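PDB 3PG1: mitogen-activated protein kinase, putative (Map kinase-like protein) from Leishmania major, which probably binds ATP and transfers its phosphate to serine and threonine residues of target proteins. Local coordinates for residues 200-205 with 244-249; 123-128 with 224-229; 15-20 with 24-29; 81-86 with 92-97. All blocks are in the same frame, centred on the assembly; numbering follows the deposited sequence.

Contact 1 (200-205 with 244-249); sequences RAPELV and NKIVEV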
loop_
_atom_site.group_PDB
_atom_site.type_symbol
_atom_site.label_atom_id
_atom_site.label_comp_id
_atom_site.label_asym_id
_atom_site.label_seq_id
_atom_site.Cartn_x
_atom_site.Cartn_y
_atom_site.Cartn_z
ATOM N N ARG A 200 5.957 9.021 -5.712
ATOM C CA ARG A 200 5.606 8.532 -7.048
ATOM C C ARG A 200 6.820 8.481 -7.946
ATOM O O ARG A 200 7.545 9.470 -8.085
ATOM C CB ARG A 200 4.518 9.418 -7.698
ATOM C CG ARG A 200 3.231 9.505 -6.886
ATOM C CD ARG A 200 2.023 8.981 -7.627
ATOM N NE ARG A 200 0.784 9.233 -6.886
ATOM C CZ ARG A 200 0.335 8.491 -5.874
ATOM N NH1 ARG A 200 1.029 7.442 -5.449
ATOM N NH2 ARG A 200 -0.791 8.819 -5.253
ATOM N N ALA A 201 6.984 7.339 -8.607
ATOM C CA ALA A 201 8.061 7.055 -9.540
ATOM C C ALA A 201 7.956 8.057 -10.685
ATOM O O ALA A 201 6.841 8.492 -10.989
ATOM C CB ALA A 201 7.907 5.634 -10.060
ATOM N N PRO A 202 9.077 8.411 -11.340
ATOM C CA PRO A 202 9.011 9.359 -12.499
ATOM C C PRO A 202 7.989 8.974 -13.559
ATOM O O PRO A 202 7.223 9.834 -13.976
ATOM C CB PRO A 202 10.444 9.331 -13.046
ATOM C CG PRO A 202 11.271 9.042 -11.813
ATOM C CD PRO A 202 10.470 8.027 -11.054
ATOM N N GLU A 203 7.869 7.676 -13.888
ATOM C CA GLU A 203 6.850 7.229 -14.853
ATOM C C GLU A 203 5.399 7.468 -14.374
ATOM O O GLU A 203 4.548 7.697 -15.220
ATOM C CB GLU A 203 7.082 5.750 -15.325
ATOM C CG GLU A 203 7.046 4.693 -14.205
ATOM C CD GLU A 203 8.334 4.384 -13.454
ATOM O OE1 GLU A 203 8.445 3.236 -12.970
ATOM O OE2 GLU A 203 9.214 5.269 -13.318
ATOM N N LEU A 204 5.106 7.464 -13.038
ATOM C CA LEU A 204 3.727 7.801 -12.599
ATOM C C LEU A 204 3.532 9.308 -12.619
ATOM O O LEU A 204 2.441 9.782 -12.937
ATOM C CB LEU A 204 3.404 7.260 -11.193
ATOM C CG LEU A 204 3.365 5.696 -11.056
ATOM C CD1 LEU A 204 3.022 5.322 -9.666
ATOM C CD2 LEU A 204 2.276 5.069 -11.996
ATOM N N VAL A 205 4.592 10.086 -12.290
ATOM C CA VAL A 205 4.477 11.569 -12.326
ATOM C C VAL A 205 4.195 11.956 -13.802
ATOM O O VAL A 205 3.456 12.906 -14.064
ATOM C CB VAL A 205 5.786 12.263 -11.795
ATOM C CG1 VAL A 205 5.728 13.796 -11.993
ATOM C CG2 VAL A 205 6.068 11.896 -10.309
ATOM N N ASN A 244 12.008 18.240 -11.103
ATOM C CA ASN A 244 13.252 18.952 -10.879
ATOM C C ASN A 244 13.962 18.454 -9.618
ATOM O O ASN A 244 15.161 18.235 -9.657
ATOM C CB ASN A 244 13.033 20.475 -10.821
ATOM C CG ASN A 244 14.341 21.214 -10.738
ATOM O OD1 ASN A 244 15.058 21.341 -11.729
ATOM N ND2 ASN A 244 14.665 21.749 -9.577
ATOM N N LYS A 245 13.234 18.286 -8.508
ATOM C CA LYS A 245 13.804 17.765 -7.263
ATOM C C LYS A 245 14.410 16.383 -7.457
ATOM O O LYS A 245 15.450 16.077 -6.879
ATOM C CB LYS A 245 12.733 17.742 -6.161
ATOM C CG LYS A 245 12.579 19.171 -5.579
ATOM C CD LYS A 245 11.340 19.311 -4.728
ATOM C CE LYS A 245 11.093 20.761 -4.373
ATOM N NZ LYS A 245 10.503 21.510 -5.521
ATOM N N ILE A 246 13.770 15.555 -8.293
ATOM C CA ILE A 246 14.252 14.205 -8.551
ATOM C C ILE A 246 15.561 14.267 -9.355
ATOM O O ILE A 246 16.551 13.615 -8.988
ATOM C CB ILE A 246 13.155 13.376 -9.299
ATOM C CG1 ILE A 246 11.954 13.054 -8.370
ATOM C CG2 ILE A 246 13.782 12.089 -9.916
ATOM C CD1 ILE A 246 10.671 12.337 -9.122
ATOM N N VAL A 247 15.532 15.001 -10.479
ATOM C CA VAL A 247 16.663 15.156 -11.403
ATOM C C VAL A 247 17.894 15.802 -10.726
ATOM O O VAL A 247 19.007 15.368 -10.978
ATOM C CB VAL A 247 16.212 15.850 -12.718
ATOM C CG1 VAL A 247 17.391 16.391 -13.515
ATOM C CG2 VAL A 247 15.381 14.891 -13.568
ATOM N N GLU A 248 17.680 16.744 -9.810
ATOM C CA GLU A 248 18.727 17.370 -9.005
ATOM C C GLU A 248 19.524 16.306 -8.255
ATOM O O GLU A 248 20.718 16.465 -8.078
ATOM C CB GLU A 248 18.139 18.316 -7.962
ATOM C CG GLU A 248 17.842 19.709 -8.458
ATOM C CD GLU A 248 17.324 20.664 -7.394
ATOM O OE1 GLU A 248 17.120 20.232 -6.234
ATOM O OE2 GLU A 248 17.067 21.841 -7.739
ATOM N N VAL A 249 18.872 15.224 -7.822
ATOM C CA VAL A 249 19.525 14.140 -7.099
ATOM C C VAL A 249 20.067 13.103 -8.086
ATOM O O VAL A 249 21.276 12.835 -8.071
ATOM C CB VAL A 249 18.584 13.514 -6.017
ATOM C CG1 VAL A 249 19.066 12.137 -5.564
ATOM C CG2 VAL A 249 18.424 14.456 -4.819
#

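Contact 2 (123-128 with 224-229); sequences VIHDQR and MAEMFN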
loop_
_atom_site.group_PDB
_atom_site.type_symbol
_atom_site.label_atom_id
_atom_site.label_comp_id
_atom_site.label_asym_id
_atom_site.label_seq_id
_atom_site.Cartn_x
_atom_site.Cartn_y
_atom_site.Cartn_z
ATOM N N VAL A 123 6.362 7.024 13.189
ATOM C CA VAL A 123 7.689 6.680 13.717
ATOM C C VAL A 123 8.764 7.656 13.189
ATOM O O VAL A 123 9.473 8.281 13.999
ATOM C CB VAL A 123 8.023 5.190 13.470
ATOM C CG1 VAL A 123 9.489 4.882 13.762
ATOM C CG2 VAL A 123 7.110 4.300 14.298
ATOM N N ILE A 124 8.802 7.858 11.854
ATOM C CA ILE A 124 9.747 8.789 11.209
ATOM C C ILE A 124 9.628 10.206 11.786
ATOM O O ILE A 124 10.643 10.851 12.031
ATOM C CB ILE A 124 9.632 8.793 9.649
ATOM C CG1 ILE A 124 10.152 7.441 9.036
ATOM C CG2 ILE A 124 10.401 10.006 9.017
ATOM C CD1 ILE A 124 9.643 7.201 7.556
ATOM N N HIS A 125 8.404 10.685 11.977
ATOM C CA HIS A 125 8.196 12.051 12.416
ATOM C C HIS A 125 8.298 12.317 13.910
ATOM O O HIS A 125 8.397 13.473 14.324
ATOM C CB HIS A 125 6.984 12.661 11.714
ATOM C CG HIS A 125 7.228 12.798 10.239
ATOM N ND1 HIS A 125 6.992 11.738 9.355
ATOM C CD2 HIS A 125 7.774 13.828 9.548
ATOM C CE1 HIS A 125 7.365 12.178 8.162
ATOM N NE2 HIS A 125 7.841 13.431 8.225
ATOM N N ASP A 126 8.376 11.244 14.712
ATOM C CA ASP A 126 8.543 11.356 16.149
ATOM C C ASP A 126 10.029 11.542 16.453
ATOM O O ASP A 126 10.792 10.580 16.457
ATOM C CB ASP A 126 7.970 10.125 16.883
ATOM C CG ASP A 126 7.742 10.330 18.382
ATOM O OD1 ASP A 126 7.166 9.421 19.028
ATOM O OD2 ASP A 126 8.107 11.407 18.899
ATOM N N GLN A 127 10.417 12.801 16.727
ATOM C CA GLN A 127 11.764 13.258 17.107
ATOM C C GLN A 127 12.316 12.538 18.353
ATOM O O GLN A 127 13.537 12.464 18.520
ATOM C CB GLN A 127 11.762 14.778 17.372
ATOM C CG GLN A 127 11.524 15.641 16.126
ATOM C CD GLN A 127 12.072 17.050 16.257
ATOM O OE1 GLN A 127 12.575 17.629 15.285
ATOM N NE2 GLN A 127 11.979 17.650 17.445
ATOM N N ARG A 128 11.428 12.007 19.215
ATOM C CA ARG A 128 11.826 11.290 20.434
ATOM C C ARG A 128 12.279 9.863 20.115
ATOM O O ARG A 128 12.900 9.219 20.966
ATOM C CB ARG A 128 10.689 11.260 21.479
ATOM C CG ARG A 128 9.797 12.511 21.565
ATOM C CD ARG A 128 8.468 12.256 22.278
ATOM N NE ARG A 128 7.773 11.054 21.804
ATOM C CZ ARG A 128 7.735 9.893 22.456
ATOM N NH1 ARG A 128 8.345 9.767 23.631
ATOM N NH2 ARG A 128 7.102 8.851 21.938
ATOM N N MET A 224 13.238 4.445 2.233
ATOM C CA MET A 224 14.563 4.128 2.795
ATOM C C MET A 224 15.339 5.432 3.112
ATOM O O MET A 224 15.774 5.608 4.241
ATOM C CB MET A 224 15.357 3.252 1.825
ATOM C CG MET A 224 16.656 2.771 2.431
ATOM S SD MET A 224 17.377 1.394 1.549
ATOM C CE MET A 224 19.028 1.370 2.347
ATOM N N ALA A 225 15.497 6.330 2.124
ATOM C CA ALA A 225 16.192 7.636 2.320
ATOM C C ALA A 225 15.529 8.466 3.430
ATOM O O ALA A 225 16.207 9.106 4.253
ATOM C CB ALA A 225 16.199 8.426 1.006
ATOM N N GLU A 226 14.205 8.391 3.507
ATOM C CA GLU A 226 13.454 9.142 4.495
ATOM C C GLU A 226 13.720 8.644 5.910
ATOM O O GLU A 226 13.715 9.444 6.839
ATOM C CB GLU A 226 11.960 9.103 4.190
ATOM C CG GLU A 226 11.144 10.065 5.066
ATOM C CD GLU A 226 9.692 10.202 4.652
ATOM O OE1 GLU A 226 9.350 9.911 3.481
ATOM O OE2 GLU A 226 8.881 10.566 5.523
ATOM N N MET A 227 13.952 7.336 6.084
ATOM C CA MET A 227 14.225 6.831 7.433
ATOM C C MET A 227 15.594 7.314 7.900
ATOM O O MET A 227 15.791 7.481 9.096
ATOM C CB MET A 227 14.155 5.288 7.467
ATOM C CG MET A 227 12.734 4.764 7.573
ATOM S SD MET A 227 12.633 2.989 7.914
ATOM C CE MET A 227 13.013 2.384 6.360
ATOM N N PHE A 228 16.555 7.476 6.971
ATOM C CA PHE A 228 17.883 7.987 7.342
ATOM C C PHE A 228 17.788 9.492 7.650
ATOM O O PHE A 228 18.298 9.960 8.675
ATOM C CB PHE A 228 18.900 7.789 6.208
ATOM C CG PHE A 228 19.477 6.401 6.095
ATOM C CD1 PHE A 228 20.500 5.984 6.946
ATOM C CD2 PHE A 228 19.004 5.508 5.126
ATOM C CE1 PHE A 228 21.004 4.681 6.873
ATOM C CE2 PHE A 228 19.525 4.213 5.031
ATOM C CZ PHE A 228 20.540 3.814 5.892
ATOM N N ASN A 229 17.154 10.238 6.729
ATOM C CA ASN A 229 17.022 11.693 6.791
ATOM C C ASN A 229 16.001 12.223 7.773
ATOM O O ASN A 229 16.139 13.374 8.207
ATOM C CB ASN A 229 16.797 12.273 5.386
ATOM C CG ASN A 229 17.992 12.096 4.472
ATOM O OD1 ASN A 229 19.041 11.623 4.893
ATOM N ND2 ASN A 229 17.850 12.404 3.182
#

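Contact 3 (15-20 with 24-29); sequences AELHAM and YTVQRF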
loop_
_atom_site.group_PDB
_atom_site.type_symbol
_atom_site.label_atom_id
_atom_site.label_comp_id
_atom_site.label_asym_id
_atom_site.label_seq_id
_atom_site.Cartn_x
_atom_site.Cartn_y
_atom_site.Cartn_z
ATOM N N ALA A 15 -25.014 -3.284 17.964
ATOM C CA ALA A 15 -26.300 -3.989 17.828
ATOM C C ALA A 15 -26.217 -5.126 16.795
ATOM O O ALA A 15 -26.595 -6.255 17.106
ATOM C CB ALA A 15 -27.400 -3.008 17.451
ATOM N N GLU A 16 -25.672 -4.836 15.586
ATOM C CA GLU A 16 -25.541 -5.846 14.531
ATOM C C GLU A 16 -24.657 -7.020 14.951
ATOM O O GLU A 16 -25.034 -8.171 14.718
ATOM C CB GLU A 16 -25.058 -5.218 13.220
ATOM C CG GLU A 16 -26.143 -4.405 12.532
ATOM C CD GLU A 16 -25.655 -3.273 11.645
ATOM O OE1 GLU A 16 -24.467 -3.274 11.245
ATOM O OE2 GLU A 16 -26.479 -2.384 11.332
ATOM N N LEU A 17 -23.499 -6.732 15.589
ATOM C CA LEU A 17 -22.580 -7.772 16.074
ATOM C C LEU A 17 -23.215 -8.595 17.209
ATOM O O LEU A 17 -22.933 -9.787 17.325
ATOM C CB LEU A 17 -21.225 -7.186 16.501
ATOM C CG LEU A 17 -20.312 -6.632 15.373
ATOM C CD1 LEU A 17 -19.006 -6.129 15.939
ATOM C CD2 LEU A 17 -20.012 -7.687 14.314
ATOM N N HIS A 18 -24.088 -7.970 18.012
ATOM C CA HIS A 18 -24.811 -8.635 19.108
ATOM C C HIS A 18 -25.820 -9.643 18.556
ATOM O O HIS A 18 -25.802 -10.803 18.969
ATOM C CB HIS A 18 -25.476 -7.611 20.053
ATOM C CG HIS A 18 -24.550 -7.067 21.102
ATOM N ND1 HIS A 18 -23.278 -7.603 21.307
ATOM C CD2 HIS A 18 -24.759 -6.090 22.016
ATOM C CE1 HIS A 18 -22.754 -6.915 22.308
ATOM N NE2 HIS A 18 -23.606 -5.997 22.769
ATOM N N ALA A 19 -26.623 -9.218 17.554
ATOM C CA ALA A 19 -27.601 -10.035 16.822
ATOM C C ALA A 19 -26.919 -11.270 16.188
ATOM O O ALA A 19 -27.538 -12.327 16.071
ATOM C CB ALA A 19 -28.265 -9.192 15.737
ATOM N N MET A 20 -25.635 -11.122 15.805
ATOM C CA MET A 20 -24.802 -12.149 15.179
ATOM C C MET A 20 -24.097 -13.098 16.167
ATOM O O MET A 20 -23.525 -14.099 15.720
ATOM C CB MET A 20 -23.732 -11.473 14.310
ATOM C CG MET A 20 -24.257 -10.930 13.009
ATOM S SD MET A 20 -22.927 -10.204 12.001
ATOM C CE MET A 20 -23.841 -9.847 10.549
ATOM N N TYR A 24 -16.673 -10.263 19.133
ATOM C CA TYR A 24 -16.132 -8.918 19.295
ATOM C C TYR A 24 -16.790 -8.014 20.311
ATOM O O TYR A 24 -17.969 -8.162 20.629
ATOM C CB TYR A 24 -16.018 -8.206 17.926
ATOM C CG TYR A 24 -15.310 -9.049 16.889
ATOM C CD1 TYR A 24 -13.927 -9.196 16.909
ATOM C CD2 TYR A 24 -16.030 -9.746 15.923
ATOM C CE1 TYR A 24 -13.275 -10.010 15.987
ATOM C CE2 TYR A 24 -15.390 -10.557 14.993
ATOM C CZ TYR A 24 -14.011 -10.691 15.029
ATOM O OH TYR A 24 -13.376 -11.498 14.116
ATOM N N THR A 25 -15.998 -7.065 20.815
ATOM C CA THR A 25 -16.405 -6.021 21.748
ATOM C C THR A 25 -15.947 -4.700 21.119
ATOM O O THR A 25 -14.740 -4.451 21.044
ATOM C CB THR A 25 -15.816 -6.273 23.157
ATOM O OG1 THR A 25 -16.188 -7.576 23.611
ATOM C CG2 THR A 25 -16.260 -5.223 24.176
ATOM N N VAL A 26 -16.901 -3.896 20.616
ATOM C CA VAL A 26 -16.641 -2.593 19.979
ATOM C C VAL A 26 -16.304 -1.584 21.088
ATOM O O VAL A 26 -17.175 -1.232 21.882
ATOM C CB VAL A 26 -17.827 -2.109 19.101
ATOM C CG1 VAL A 26 -17.457 -0.861 18.310
ATOM C CG2 VAL A 26 -18.321 -3.209 18.173
ATOM N N GLN A 27 -15.037 -1.150 21.151
ATOM C CA GLN A 27 -14.555 -0.241 22.185
ATOM C C GLN A 27 -14.702 1.235 21.836
ATOM O O GLN A 27 -15.243 1.995 22.642
ATOM C CB GLN A 27 -13.102 -0.564 22.570
ATOM C CG GLN A 27 -12.935 -1.828 23.411
ATOM C CD GLN A 27 -11.508 -2.029 23.870
ATOM O OE1 GLN A 27 -10.550 -1.951 23.089
ATOM N NE2 GLN A 27 -11.336 -2.305 25.157
ATOM N N ARG A 28 -14.195 1.653 20.660
ATOM C CA ARG A 28 -14.227 3.058 20.253
ATOM C C ARG A 28 -14.374 3.250 18.747
ATOM O O ARG A 28 -14.130 2.328 17.967
ATOM C CB ARG A 28 -12.991 3.814 20.791
ATOM C CG ARG A 28 -11.688 3.421 20.104
ATOM C CD ARG A 28 -10.457 3.763 20.911
ATOM N NE ARG A 28 -9.335 2.910 20.520
ATOM C CZ ARG A 28 -8.485 3.179 19.533
ATOM N NH1 ARG A 28 -8.607 4.301 18.829
ATOM N NH2 ARG A 28 -7.503 2.335 19.245
ATOM N N PHE A 29 -14.780 4.458 18.351
ATOM C CA PHE A 29 -14.931 4.842 16.959
ATOM C C PHE A 29 -13.553 5.258 16.434
ATOM O O PHE A 29 -12.836 6.015 17.101
ATOM C CB PHE A 29 -15.947 5.988 16.835
ATOM C CG PHE A 29 -16.146 6.514 15.436
ATOM C CD1 PHE A 29 -17.025 5.887 14.560
ATOM C CD2 PHE A 29 -15.465 7.644 14.998
ATOM C CE1 PHE A 29 -17.212 6.377 13.267
ATOM C CE2 PHE A 29 -15.647 8.128 13.703
ATOM C CZ PHE A 29 -16.526 7.498 12.852
#

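Contact 4 (81-86 with 92-97); sequences RLLNHF and LGLRDI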
loop_
_atom_site.group_PDB
_atom_site.type_symbol
_atom_site.label_atom_id
_atom_site.label_comp_id
_atom_site.label_asym_id
_atom_site.label_seq_id
_atom_site.Cartn_x
_atom_site.Cartn_y
_atom_site.Cartn_z
ATOM N N ARG A 81 -11.288 -9.582 -2.292
ATOM C CA ARG A 81 -10.594 -10.696 -2.944
ATOM C C ARG A 81 -9.070 -10.544 -2.812
ATOM O O ARG A 81 -8.392 -11.530 -2.543
ATOM C CB ARG A 81 -11.023 -10.804 -4.426
ATOM C CG ARG A 81 -12.454 -11.404 -4.593
ATOM C CD ARG A 81 -12.584 -12.347 -5.777
ATOM N NE ARG A 81 -11.445 -13.264 -5.826
ATOM C CZ ARG A 81 -10.680 -13.457 -6.892
ATOM N NH1 ARG A 81 -10.977 -12.873 -8.048
ATOM N NH2 ARG A 81 -9.634 -14.265 -6.822
ATOM N N LEU A 82 -8.548 -9.304 -2.951
ATOM C CA LEU A 82 -7.118 -9.010 -2.824
ATOM C C LEU A 82 -6.632 -9.230 -1.421
ATOM O O LEU A 82 -5.570 -9.830 -1.251
ATOM C CB LEU A 82 -6.806 -7.581 -3.272
ATOM C CG LEU A 82 -6.434 -7.440 -4.724
ATOM C CD1 LEU A 82 -6.447 -6.000 -5.148
ATOM C CD2 LEU A 82 -5.080 -8.088 -4.992
ATOM N N LEU A 83 -7.431 -8.806 -0.402
ATOM C CA LEU A 83 -7.078 -9.001 1.019
ATOM C C LEU A 83 -7.002 -10.463 1.365
ATOM O O LEU A 83 -6.089 -10.897 2.063
ATOM C CB LEU A 83 -8.098 -8.333 1.939
ATOM C CG LEU A 83 -7.818 -6.904 2.406
ATOM C CD1 LEU A 83 -8.963 -6.419 3.305
ATOM C CD2 LEU A 83 -6.473 -6.795 3.163
ATOM N N ASN A 84 -7.938 -11.232 0.815
ATOM C CA ASN A 84 -8.092 -12.657 1.050
ATOM C C ASN A 84 -7.173 -13.548 0.235
ATOM O O ASN A 84 -7.071 -14.742 0.518
ATOM C CB ASN A 84 -9.564 -13.027 0.850
ATOM C CG ASN A 84 -10.040 -14.155 1.716
ATOM O OD1 ASN A 84 -9.527 -14.392 2.812
ATOM N ND2 ASN A 84 -11.007 -14.903 1.213
ATOM N N HIS A 85 -6.470 -12.967 -0.756
ATOM C CA HIS A 85 -5.537 -13.681 -1.632
ATOM C C HIS A 85 -4.193 -14.023 -0.956
ATOM O O HIS A 85 -3.578 -15.039 -1.276
ATOM C CB HIS A 85 -5.308 -12.856 -2.911
ATOM C CG HIS A 85 -4.521 -13.585 -3.954
ATOM N ND1 HIS A 85 -5.089 -14.594 -4.713
ATOM C CD2 HIS A 85 -3.223 -13.450 -4.312
ATOM C CE1 HIS A 85 -4.116 -15.054 -5.479
ATOM N NE2 HIS A 85 -2.977 -14.395 -5.278
ATOM N N PHE A 86 -3.716 -13.159 -0.064
ATOM C CA PHE A 86 -2.405 -13.344 0.610
ATOM C C PHE A 86 -2.555 -13.928 2.007
ATOM O O PHE A 86 -3.535 -13.649 2.672
ATOM C CB PHE A 86 -1.667 -11.998 0.696
ATOM C CG PHE A 86 -1.397 -11.457 -0.688
ATOM C CD1 PHE A 86 -0.313 -11.916 -1.430
ATOM C CD2 PHE A 86 -2.288 -10.569 -1.293
ATOM C CE1 PHE A 86 -0.109 -11.477 -2.732
ATOM C CE2 PHE A 86 -2.084 -10.136 -2.608
ATOM C CZ PHE A 86 -0.987 -10.571 -3.309
ATOM N N LEU A 92 -0.948 -7.250 5.184
ATOM C CA LEU A 92 -2.111 -7.187 6.099
ATOM C C LEU A 92 -3.204 -8.102 5.579
ATOM O O LEU A 92 -3.556 -8.038 4.415
ATOM C CB LEU A 92 -2.614 -5.735 6.290
ATOM C CG LEU A 92 -3.715 -5.536 7.374
ATOM C CD1 LEU A 92 -3.135 -5.678 8.765
ATOM C CD2 LEU A 92 -4.413 -4.191 7.192
ATOM N N GLY A 93 -3.638 -9.029 6.402
ATOM C CA GLY A 93 -4.655 -9.978 5.959
ATOM C C GLY A 93 -6.017 -9.790 6.572
ATOM O O GLY A 93 -6.196 -8.955 7.467
ATOM N N LEU A 94 -6.989 -10.559 6.064
ATOM C CA LEU A 94 -8.332 -10.574 6.632
ATOM C C LEU A 94 -8.263 -11.451 7.878
ATOM O O LEU A 94 -7.797 -12.594 7.791
ATOM C CB LEU A 94 -9.353 -11.191 5.651
ATOM C CG LEU A 94 -10.163 -10.272 4.758
ATOM C CD1 LEU A 94 -11.088 -11.089 3.880
ATOM C CD2 LEU A 94 -10.983 -9.275 5.560
ATOM N N ARG A 95 -8.663 -10.902 9.031
ATOM C CA ARG A 95 -8.759 -11.641 10.306
ATOM C C ARG A 95 -10.095 -12.341 10.301
ATOM O O ARG A 95 -10.269 -13.402 10.917
ATOM C CB ARG A 95 -8.741 -10.688 11.525
ATOM C CG ARG A 95 -7.369 -10.140 11.892
ATOM C CD ARG A 95 -6.500 -11.143 12.610
ATOM N NE ARG A 95 -6.863 -11.293 14.019
ATOM C CZ ARG A 95 -6.021 -11.718 14.954
ATOM N NH1 ARG A 95 -4.765 -12.013 14.643
ATOM N NH2 ARG A 95 -6.424 -11.837 16.213
ATOM N N ASP A 96 -11.069 -11.691 9.649
ATOM C CA ASP A 96 -12.443 -12.164 9.551
ATOM C C ASP A 96 -13.209 -11.393 8.481
ATOM O O ASP A 96 -12.883 -10.252 8.170
ATOM C CB ASP A 96 -13.149 -12.019 10.908
ATOM C CG ASP A 96 -14.341 -12.917 11.133
ATOM O OD1 ASP A 96 -14.684 -13.690 10.214
ATOM O OD2 ASP A 96 -14.937 -12.843 12.228
ATOM N N ILE A 97 -14.248 -12.036 7.948
ATOM C CA ILE A 97 -15.161 -11.507 6.941
ATOM C C ILE A 97 -16.517 -12.225 7.079
ATOM O O ILE A 97 -16.571 -13.451 7.240
ATOM C CB ILE A 97 -14.581 -11.565 5.501
ATOM C CG1 ILE A 97 -15.552 -10.891 4.489
ATOM C CG2 ILE A 97 -14.168 -13.012 5.091
ATOM C CD1 ILE A 97 -15.050 -10.664 3.121
HETATM O O HOH W 1 -3.616 -10.444 3.080
#

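Contact 1 (200-205 with 244-249)
I246 lays the end of its side chain against the ring of P202, its CD1 reaching P202 CG at 4.3 Å. The carbonyl of R200 borders the same methyl, with R200 O 4.4 Å from I246 CD1. I246 can span the gap because CG1 stands beside its own backbone N (chi1 -70°) and CD1 continues in an extended line (chi2 173°), pushing the methyl out from helix 239-250. The side-chain overlap is apolar, no hydrogen bond joins the segments, and the nearest backbones, at P202 and I246, stay 8.2 Å apart CA to CA. A201, P202 and E203 spell the APE sequence that closes the activation segment of protein kinases, and helix 239-250 corresponds to their helix αG. A201 sits at the N-cap of helix 202-205; its O takes a helical bond from V205 N at 3.0 Å. E203 forms a salt bridge to R308, the Glu-Arg ion pair familiar from protein kinases. R200 sends its guanidinium away from I246, to a salt bridge with D159 of the HRD sequence. W218 of helix 214-229 packs against both P202 and I246, and F303 also touches the proline.

Contact 2 (123-128 with 224-229)
I124 holds CG1 beside its backbone N (chi1 -69°), and E226 sets CG anti to its own (chi1 -171°) and runs on extended, which brings the glutamate chain across the isoleucine branches at about a right angle. I124 CD1 rests on M227 CG at 3.9 Å, the two side chains crossing likewise; beyond CG the methionine turns away to F139 and M140 of helix 133-152. I124 CG2 lies 3.9 Å from E226 OE2 and packs over one face of the H125 ring, toward its rim. That ring meets the carboxylate through CE1, 3.4 Å from E226 OE2, with the two planes 76° apart. Helix 120-125, helix αD of the kinase fold, is thus packed on the end of helix 214-229, helix αF, and I124 O receives a hydrogen bond from R230 NE. H125 ND1 is bonded to A121 O and E226 OE1 to Y199 OH. The nearby carboxylate would probably favour a charged imidazole; in a neutral ring the polarised CE1-H would face it.

Contact 3 (15-20 with 24-29)
Apolar packing joins the two segments, and L17 carries it through a single methyl. L17 CD1 meets V26 CG2 at 3.7 Å and Y24 CB at 4.1 Å, so it lies against V26 near the start of the strand and the root of the tyrosine, not its ring. The leucine chain crosses that of V26 at about a right angle. Its CG sits beside the backbone N (chi1 -69°) and CD1 runs on anti to CA (chi2 -178°), which carries the methyl straight from the helix to the strand. V26 is further covered by M10, L13 and I14, so successive turns of helix 7-19 share it. Strand 25-33 is an outer strand of the five-stranded antiparallel sheet of the kinase N-lobe; with strand 36-42 it makes the hairpin that carries the glycine-rich loop, and the helix preceding it folds back on this sheet. In the backbone, Q27 and R28 both face A40 of the neighbouring strand, a classic beta bulge just after V26. Polar bonds fix the periphery. The Y24 OH, at the far end of the ring, is hydrogen-bonded to D96 OD2 of the other outer strand; Y24 N is bonded to S22 OG in the short connection. E16 turns from strand 25-33 to a salt bridge with R53, and its OE1 is also hydrogen-bonded to Y110 OH, pinning helix 7-19 to the middle of the sheet.

Contact 4 (81-86 with 92-97)
The chain passes the end of helix 70-85 in extended form, closest at L83 and G93, whose CA atoms are 5.6 Å apart, and no direct hydrogen bond joins the two. One water bridges the gap instead, 2.7 Å from L83 O and 2.8 Å from L92 O. L83 and L94 point at each other and cross at about a right angle, L83 CB meeting L94 CG at 4.0 Å. The other end of L83 lies against the backbone, with L83 CD2 3.4 Å from L92 O. L94 spreads its two methyls: CD2 faces L83 CD1, while CD1 touches the N84 amide, 3.8 Å from N84 OD1, the two side chains crossing likewise. That amide is steadied by a hydrogen bond from N84 ND2 to E356 OE1. By position in the kinase fold, L83 on helix αC and L94, leading into strand β4, probably correspond to two members of the regulatory spine. The last turn of helix 70-85 thereby meets the N-lobe sheet, where L94 also packs on L111 of strand 108-114; L83 also touches N179. Helix 346-360 covers the outer flank, its F360 touching N84, D96 and I97.

From the N terminus, contact 3 closes first, folding helix 7-19 back on strand 25-33 across a short connection. Contact 4 follows in series, closing the tight loop between helix 70-85 and strand 96-100. Both reach the same five-stranded sheet, 25-33 and 96-100 being its outer strands, and a hydrogen bond between Y24 and D96 joins the two contacts. Contacts 1 and 2 belong to the C-lobe and cross along the chain: contact 2 begins at 123-128 and closes at 224-229, after 200-205 has opened contact 1, which closes at 244-249. Helix 214-229 thus runs in sequence between the halves of contact 1 while it receives helix 120-125. Contacts 1 and 3 lie farthest apart, their centres about 46 Å apart.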